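Local atomic coordinates of polyphosphate kinase (Porphyromonas gingivalis, PDB entry 2O8R), a protein that probably catalyses the reversible, magnesium-dependent transfer of the terminal phosphate of ATP to a growing chain of inorganic polyphosphate. Residues 154-159 / 237-242; 356-361 / 384-389; 374-379 / 440-445. The protein carries 3 engineered substitutions. All blocks are in the same frame, centred on the assembly; numbering follows the deposited sequence.

Interaction 1 (154-159 / 237-242); sequences RTFIRS and DADLLL
Arg154 opens the contact with the aliphatic part of its chain: CD comes to 4.4 Å from CD2 of Leu241, a loose approach at the margin of the contact, while this arginine also packs on Val219 of the second subunit. Two residues on, Phe156 points its ring at the loop 237-242. Its CG lies anti to the backbone N (chi1 -166°), which directs the ring so that its edge meets the backbone there. CE1 stands 3.3 Å from the carbonyl O of Leu240, close to the ring plane, and on the other flank CE2 lies 4.1 Å from CG of Asp239, whose carboxylate is turned 85° from the ring. The rim of the phenyl group, with its slightly positive hydrogens, thus faces the carbonyl oxygen and borders the carboxylate. Ile157 turns to the opposite side and packs on Ile232 and Val234 of strand 225-235, tying the loop to the sheet of the middle domain. Arg158 then crosses Asp239 at about a right angle, with CB 3.6 Å from OD2; its NE makes a long salt bridge of 3.8 Å to the same oxygen, which sits at the guanidinium edge although the two planes are inclined by 64°. Ser159 completes the set. Its OG donates to Asp239 OD1 over 2.7 Å, arriving from above the carboxylate plane, and its backbone N adds a weak bond of 3.3 Å to that oxygen. Asp239 therefore divides its work: OD1 takes both serine donors, and OD2 faces the arginine. This polar end joins two connecting loops of the middle domain near the subunit interface, and the nearby guanidinium would be expected to help keep the carboxylate ionised.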
# COMPACT_ATOMS: atom_id res chain seq x y z
N ARG A 154 27.25 14.93 -12.80
CA ARG A 154 27.02 13.53 -12.43
C ARG A 154 25.51 13.24 -12.42
O ARG A 154 24.72 14.07 -11.95
CB ARG A 154 27.58 13.27 -11.04
CG ARG A 154 28.08 11.87 -10.81
CD ARG A 154 28.86 11.74 -9.50
NE ARG A 154 29.83 12.81 -9.31
CZ ARG A 154 30.86 12.76 -8.46
NH1 ARG A 154 31.06 11.67 -7.73
NH2 ARG A 154 31.69 13.79 -8.35
N THR A 155 25.12 12.08 -12.93
CA THR A 155 23.72 11.65 -12.88
C THR A 155 23.61 10.20 -12.45
O THR A 155 24.54 9.42 -12.67
CB THR A 155 22.96 11.82 -14.22
OG1 THR A 155 23.78 11.36 -15.30
CG2 THR A 155 22.57 13.28 -14.46
N PHE A 156 22.48 9.85 -11.85
CA PHE A 156 22.21 8.49 -11.40
C PHE A 156 21.18 7.86 -12.33
O PHE A 156 20.33 8.54 -12.89
CB PHE A 156 21.65 8.54 -9.98
CG PHE A 156 21.65 7.21 -9.29
CD1 PHE A 156 22.81 6.73 -8.69
CD2 PHE A 156 20.49 6.45 -9.22
CE1 PHE A 156 22.82 5.50 -8.04
CE2 PHE A 156 20.49 5.22 -8.56
CZ PHE A 156 21.65 4.75 -7.97
N ILE A 157 21.26 6.54 -12.49
CA ILE A 157 20.24 5.78 -13.20
C ILE A 157 19.72 4.70 -12.26
O ILE A 157 20.43 3.74 -11.98
CB ILE A 157 20.81 5.15 -14.50
CG1 ILE A 157 21.26 6.25 -15.47
CG2 ILE A 157 19.78 4.26 -15.19
CD1 ILE A 157 21.87 5.72 -16.75
N ARG A 158 18.50 4.87 -11.77
CA ARG A 158 17.90 3.95 -10.79
C ARG A 158 17.59 2.58 -11.37
O ARG A 158 17.33 2.42 -12.58
CB ARG A 158 16.63 4.54 -10.20
CG ARG A 158 16.81 5.91 -9.61
CD ARG A 158 15.52 6.42 -9.06
NE ARG A 158 15.00 5.61 -7.96
CZ ARG A 158 13.80 5.79 -7.42
NH1 ARG A 158 12.99 6.74 -7.89
NH2 ARG A 158 13.39 5.02 -6.42
N SER A 159 17.62 1.58 -10.50
CA SER A 159 17.38 0.22 -10.92
C SER A 159 15.88 -0.04 -11.00
O SER A 159 15.08 0.67 -10.39
CB SER A 159 18.08 -0.77 -9.98
OG SER A 159 17.62 -0.64 -8.66
N ASP A 237 22.90 -4.03 -6.90
CA ASP A 237 22.81 -4.65 -5.56
C ASP A 237 21.96 -3.83 -4.57
O ASP A 237 21.26 -4.40 -3.74
CB ASP A 237 24.21 -4.93 -4.99
CG ASP A 237 24.98 -3.65 -4.65
OD1 ASP A 237 24.90 -2.66 -5.41
OD2 ASP A 237 25.68 -3.64 -3.61
N ALA A 238 22.06 -2.50 -4.68
CA ALA A 238 21.17 -1.54 -4.01
C ALA A 238 21.29 -0.17 -4.69
O ALA A 238 22.29 0.11 -5.33
CB ALA A 238 21.50 -1.44 -2.52
N ASP A 239 20.27 0.67 -4.56
CA ASP A 239 20.30 2.01 -5.15
C ASP A 239 21.02 3.02 -4.27
O ASP A 239 20.41 3.62 -3.38
CB ASP A 239 18.88 2.53 -5.43
CG ASP A 239 18.37 2.15 -6.81
OD1 ASP A 239 19.07 1.38 -7.52
OD2 ASP A 239 17.27 2.64 -7.17
N LEU A 240 22.31 3.21 -4.53
CA LEU A 240 23.14 4.12 -3.74
C LEU A 240 24.29 4.68 -4.59
O LEU A 240 24.63 4.10 -5.62
CB LEU A 240 23.69 3.39 -2.51
CG LEU A 240 24.72 2.27 -2.72
CD1 LEU A 240 26.10 2.72 -2.27
CD2 LEU A 240 24.33 1.01 -1.96
N LEU A 241 24.87 5.80 -4.17
CA LEU A 241 26.11 6.30 -4.77
C LEU A 241 27.29 6.07 -3.82
O LEU A 241 27.14 6.20 -2.60
CB LEU A 241 26.01 7.80 -5.14
CG LEU A 241 27.26 8.50 -5.71
CD1 LEU A 241 27.75 7.84 -7.01
CD2 LEU A 241 27.06 10.00 -5.90
N LEU A 242 28.45 5.72 -4.38
CA LEU A 242 29.67 5.58 -3.58
C LEU A 242 30.28 6.92 -3.16
O LEU A 242 30.16 7.93 -3.87
CB LEU A 242 30.69 4.70 -4.31
CG LEU A 242 30.78 3.20 -3.97
CD1 LEU A 242 29.76 2.73 -2.92
CD2 LEU A 242 30.70 2.36 -5.25

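Interaction 2 (356-361 / 384-389); sequences YVVRLL and SSIISA. With SO4 (sulfate ion), chain I.
Ile386 fits its side chain among Val357, Val358 and Leu361, the residues that face it from the neighbouring helix. Its CG1 branch lies anti to the carbonyl carbon (chi1 -76°) and runs on so that CD1 reaches CG1 of Val357 at 3.8 Å; on the way CG1 passes 4.1 Å from CB of Val358. The shorter branch, CG2, meets CD1 of Leu361 at 3.9 Å, the two side chains crossing at a slant. Val358 turns its CG2 methyl to the start of the second helix, 3.7 Å from CB of Ser385, and the same methyl lies 4.2 Å from CB of Ala389. Leu361 also touches that alanine, nearer its own backbone, CB to CB at 3.8 Å. The small residues Ser385 and Ala389, one turn apart, thus receive Val358 between them. The helices run almost parallel, their axes 12° apart and 9.1 Å at closest approach. Ser384 caps the second helix through a weak bond from Ile387 N to its OG. On helix 355-365, Arg359 points away to a sulfate, probably from the crystallisation liquor, and forms a salt bridge with Glu331. What meets between the helices is carbon, even from Ser385, whose OG makes a weak bond with Gln395 of the second subunit, so the fit rests on the shapes of buried apolar groups, with no polar pair across the two segments to fix it.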
# COMPACT_ATOMS: atom_id res chain seq x y z
N TYR A 356 -10.22 -21.08 6.91
CA TYR A 356 -10.30 -21.84 8.14
C TYR A 356 -9.35 -21.37 9.22
O TYR A 356 -9.69 -21.41 10.39
CB TYR A 356 -10.13 -23.34 7.87
CG TYR A 356 -11.34 -23.97 7.22
CD1 TYR A 356 -11.25 -24.54 5.96
CD2 TYR A 356 -12.59 -23.96 7.86
CE1 TYR A 356 -12.36 -25.11 5.35
CE2 TYR A 356 -13.72 -24.52 7.25
CZ TYR A 356 -13.59 -25.10 6.00
OH TYR A 356 -14.69 -25.66 5.38
N VAL A 357 -8.17 -20.91 8.84
CA VAL A 357 -7.20 -20.42 9.82
C VAL A 357 -7.77 -19.23 10.61
O VAL A 357 -7.78 -19.25 11.85
CB VAL A 357 -5.84 -20.09 9.16
CG1 VAL A 357 -4.89 -19.39 10.15
CG2 VAL A 357 -5.20 -21.35 8.59
N VAL A 358 -8.26 -18.22 9.90
CA VAL A 358 -8.75 -17.00 10.55
C VAL A 358 -10.10 -17.21 11.29
O VAL A 358 -10.28 -16.72 12.39
CB VAL A 358 -8.80 -15.81 9.58
CG1 VAL A 358 -9.72 -16.12 8.41
CG2 VAL A 358 -9.24 -14.54 10.29
N ARG A 359 -11.02 -17.95 10.66
CA ARG A 359 -12.25 -18.42 11.29
C ARG A 359 -11.99 -19.10 12.64
O ARG A 359 -12.65 -18.81 13.65
CB ARG A 359 -12.91 -19.45 10.39
CG ARG A 359 -14.33 -19.17 10.08
CD ARG A 359 -14.48 -18.97 8.60
NE ARG A 359 -15.00 -20.13 7.86
CZ ARG A 359 -15.80 -21.09 8.32
NH1 ARG A 359 -16.20 -22.05 7.50
NH2 ARG A 359 -16.22 -21.10 9.57
N LEU A 360 -11.03 -20.02 12.64
CA LEU A 360 -10.61 -20.71 13.84
C LEU A 360 -10.07 -19.71 14.84
O LEU A 360 -10.49 -19.70 16.00
CB LEU A 360 -9.54 -21.76 13.52
CG LEU A 360 -9.36 -22.72 14.68
CD1 LEU A 360 -10.61 -23.57 14.81
CD2 LEU A 360 -8.16 -23.60 14.46
N LEU A 361 -9.17 -18.86 14.38
CA LEU A 361 -8.64 -17.80 15.23
C LEU A 361 -9.75 -16.95 15.83
O LEU A 361 -9.68 -16.60 17.01
CB LEU A 361 -7.65 -16.93 14.46
CG LEU A 361 -6.27 -17.57 14.29
CD1 LEU A 361 -5.40 -16.72 13.40
CD2 LEU A 361 -5.60 -17.81 15.64
N SER A 384 -3.86 -7.54 8.32
CA SER A 384 -4.57 -8.74 7.85
C SER A 384 -5.65 -9.22 8.83
O SER A 384 -5.57 -8.96 10.03
CB SER A 384 -3.59 -9.88 7.56
OG SER A 384 -2.74 -10.14 8.67
N SER A 385 -6.64 -9.92 8.29
CA SER A 385 -7.65 -10.68 9.04
C SER A 385 -7.09 -11.42 10.23
O SER A 385 -7.62 -11.36 11.34
CB SER A 385 -8.25 -11.71 8.10
OG SER A 385 -8.84 -11.07 7.00
N ILE A 386 -6.00 -12.14 9.98
CA ILE A 386 -5.30 -12.83 11.03
C ILE A 386 -4.85 -11.87 12.14
O ILE A 386 -5.20 -12.10 13.31
CB ILE A 386 -4.17 -13.69 10.46
CG1 ILE A 386 -4.80 -14.94 9.83
CG2 ILE A 386 -3.18 -14.11 11.53
CD1 ILE A 386 -3.84 -15.86 9.16
N ILE A 387 -4.15 -10.78 11.78
CA ILE A 387 -3.78 -9.76 12.77
C ILE A 387 -5.02 -9.28 13.53
O ILE A 387 -5.02 -9.17 14.76
CB ILE A 387 -3.09 -8.52 12.15
CG1 ILE A 387 -1.81 -8.88 11.35
CG2 ILE A 387 -2.78 -7.50 13.23
CD1 ILE A 387 -0.80 -9.70 12.11
N SER A 388 -6.10 -9.04 12.80
CA SER A 388 -7.33 -8.57 13.40
C SER A 388 -7.91 -9.57 14.39
O SER A 388 -8.26 -9.19 15.52
CB SER A 388 -8.34 -8.23 12.32
OG SER A 388 -8.08 -6.93 11.82
N ALA A 389 -7.99 -10.83 13.98
CA ALA A 389 -8.48 -11.87 14.88
C ALA A 389 -7.60 -11.95 16.11
O ALA A 389 -8.09 -12.10 17.22
CB ALA A 389 -8.55 -13.22 14.17
S SO4 I . -16.13 -19.21 4.28
O1 SO4 I . -17.52 -19.60 4.46
O2 SO4 I . -15.57 -19.86 3.09
O3 SO4 I . -16.04 -17.76 4.11
O4 SO4 I . -15.36 -19.61 5.45

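Interaction 3 (374-379 / 440-445); sequences RLTQYR and AKTALI. With SO4 (sulfate ion), chain F.
Arg374 and Leu444 form an antiparallel hydrogen-bonded pair: Arg374 N donates to Leu444 O at 2.9 Å, while the return bond from Leu444 N is weak. Their side chains run side by side, CD of the arginine 4.0 Å from CD2 of the leucine, and the guanidinium goes on to a salt bridge with Glu372. The next pair, Leu375 and Ala443, is non-hydrogen-bonded and projects from the other face of the sheet, CB to CB at 3.8 Å. Thr376 adds side-chain bonds to the pairing at the next step. Its N meets Thr442 O at 3.0 Å, and its OG1, set between the backbone N and the carbonyl carbon (chi1 51°), accepts from Thr442 N at 3.0 Å and lies 2.8 Å from Ala440 O. Beyond this point the pairing frays. The chain from Gln377 to Arg379 diverges, and the amine of Lys441 is held by Asn465, with a weak bond to a sulfate, probably from the crystallisation liquor, that His597 and Arg599 also bind. Lys441 follows the predicted phosphohistidine, His439, and Arg379 is a predicted magnesium site, so this loose end probably borders the catalytic pocket. Phe494 of helix 484-497 covers the face bearing Thr376, Thr442 and Leu444; strand 370-377 also pairs with strand 399-404, and strand 442-447 with strand 457-462.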
# COMPACT_ATOMS: atom_id res chain seq x y z
N ARG A 374 -0.56 -18.70 19.86
CA ARG A 374 0.83 -18.46 19.49
C ARG A 374 1.02 -18.86 18.05
O ARG A 374 0.60 -19.95 17.65
CB ARG A 374 1.76 -19.28 20.38
CG ARG A 374 1.48 -19.10 21.85
CD ARG A 374 2.11 -20.18 22.70
NE ARG A 374 3.56 -20.07 22.82
CZ ARG A 374 4.20 -19.10 23.45
NH1 ARG A 374 3.53 -18.10 24.02
NH2 ARG A 374 5.53 -19.12 23.51
N LEU A 375 1.62 -17.98 17.26
CA LEU A 375 1.90 -18.32 15.86
C LEU A 375 3.18 -17.70 15.26
O LEU A 375 3.77 -16.74 15.78
CB LEU A 375 0.69 -18.03 14.97
CG LEU A 375 0.63 -16.73 14.17
CD1 LEU A 375 -0.42 -16.84 13.08
CD2 LEU A 375 0.35 -15.58 15.08
N THR A 376 3.61 -18.28 14.15
CA THR A 376 4.74 -17.75 13.44
C THR A 376 4.21 -16.89 12.28
O THR A 376 3.08 -17.09 11.85
CB THR A 376 5.66 -18.88 12.96
OG1 THR A 376 4.89 -19.86 12.26
CG2 THR A 376 6.31 -19.56 14.15
N GLN A 377 5.02 -15.94 11.82
CA GLN A 377 4.67 -15.04 10.72
C GLN A 377 5.96 -14.60 10.02
O GLN A 377 6.94 -14.25 10.69
CB GLN A 377 3.96 -13.79 11.26
CG GLN A 377 2.44 -13.81 11.17
CD GLN A 377 1.90 -12.99 10.01
OE1 GLN A 377 0.70 -12.70 9.94
NE2 GLN A 377 2.77 -12.60 9.09
N TYR A 378 5.98 -14.63 8.68
CA TYR A 378 7.17 -14.19 7.93
C TYR A 378 7.56 -12.76 8.29
O TYR A 378 8.67 -12.52 8.77
CB TYR A 378 6.98 -14.32 6.42
CG TYR A 378 8.11 -13.68 5.62
CD1 TYR A 378 9.40 -14.20 5.65
CD2 TYR A 378 7.88 -12.56 4.83
CE1 TYR A 378 10.43 -13.63 4.92
CE2 TYR A 378 8.90 -11.97 4.10
CZ TYR A 378 10.18 -12.51 4.14
OH TYR A 378 11.20 -11.92 3.42
N ARG A 379 6.64 -11.82 8.07
CA ARG A 379 6.78 -10.43 8.49
C ARG A 379 5.53 -9.98 9.22
O ARG A 379 4.47 -10.58 9.08
CB ARG A 379 6.94 -9.52 7.27
CG ARG A 379 8.35 -9.26 6.82
CD ARG A 379 8.42 -8.05 5.91
NE ARG A 379 7.54 -8.18 4.75
CZ ARG A 379 7.94 -8.49 3.53
NH1 ARG A 379 9.22 -8.70 3.28
NH2 ARG A 379 7.05 -8.59 2.54
N ALA A 440 9.66 -22.02 10.40
CA ALA A 440 8.51 -22.85 10.77
C ALA A 440 7.16 -22.16 10.55
O ALA A 440 7.01 -20.96 10.79
CB ALA A 440 8.63 -23.27 12.22
N LYS A 441 6.17 -22.91 10.09
CA LYS A 441 4.86 -22.35 9.77
C LYS A 441 3.78 -23.00 10.65
O LYS A 441 3.01 -23.83 10.19
CB LYS A 441 4.53 -22.58 8.29
CG LYS A 441 5.68 -22.41 7.29
CD LYS A 441 5.89 -20.95 6.97
CE LYS A 441 6.90 -20.76 5.86
NZ LYS A 441 7.19 -19.31 5.67
N THR A 442 3.75 -22.60 11.92
CA THR A 442 2.84 -23.20 12.90
C THR A 442 2.01 -22.17 13.65
O THR A 442 2.46 -21.06 13.91
CB THR A 442 3.62 -24.02 13.95
OG1 THR A 442 4.48 -23.14 14.68
CG2 THR A 442 4.47 -25.10 13.29
N ALA A 443 0.78 -22.56 14.01
CA ALA A 443 -0.04 -21.80 14.95
C ALA A 443 -0.45 -22.72 16.10
O ALA A 443 -0.41 -23.95 15.97
CB ALA A 443 -1.26 -21.23 14.27
N LEU A 444 -0.84 -22.14 17.22
CA LEU A 444 -1.13 -22.93 18.41
C LEU A 444 -2.20 -22.29 19.25
O LEU A 444 -2.04 -21.16 19.69
CB LEU A 444 0.12 -23.09 19.28
CG LEU A 444 -0.05 -23.92 20.54
CD1 LEU A 444 -0.35 -25.38 20.22
CD2 LEU A 444 1.20 -23.81 21.37
N ILE A 445 -3.28 -23.02 19.48
CA ILE A 445 -4.34 -22.56 20.37
C ILE A 445 -4.34 -23.45 21.61
O ILE A 445 -4.50 -24.66 21.49
CB ILE A 445 -5.71 -22.59 19.70
CG1 ILE A 445 -5.73 -21.65 18.50
CG2 ILE A 445 -6.77 -22.15 20.66
CD1 ILE A 445 -6.70 -22.08 17.46
S SO4 F . 8.95 -19.97 1.75
O1 SO4 F . 8.05 -19.73 0.63
O2 SO4 F . 10.34 -19.91 1.27
O3 SO4 F . 8.74 -18.95 2.78
O4 SO4 F . 8.63 -21.26 2.37

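Interactions 2 and 3 belong to one layered unit of the first C-terminal, phospholipase D-like domain. Helix 355-365, strand 370-377 and helix 385-395 follow each other in the chain, and the helix pair rests on the sheet: Leu360 CD2 lies 3.7 Å from Ile445 CD1, and Ile386 CG2 4.2 Å from Leu375 CD1. Their centres are about 12 Å apart. Interaction 3 lies beside the predicted phosphohistidine, the side chain of Lys441 being about 4 Å from that of His439. Interaction 1 is in the middle domain, its centre about 41 Å from that of interaction 2, yet both touch the second subunit; its Leu240 side chain comes within about 9 Å of that of Arg409, a predicted magnesium site.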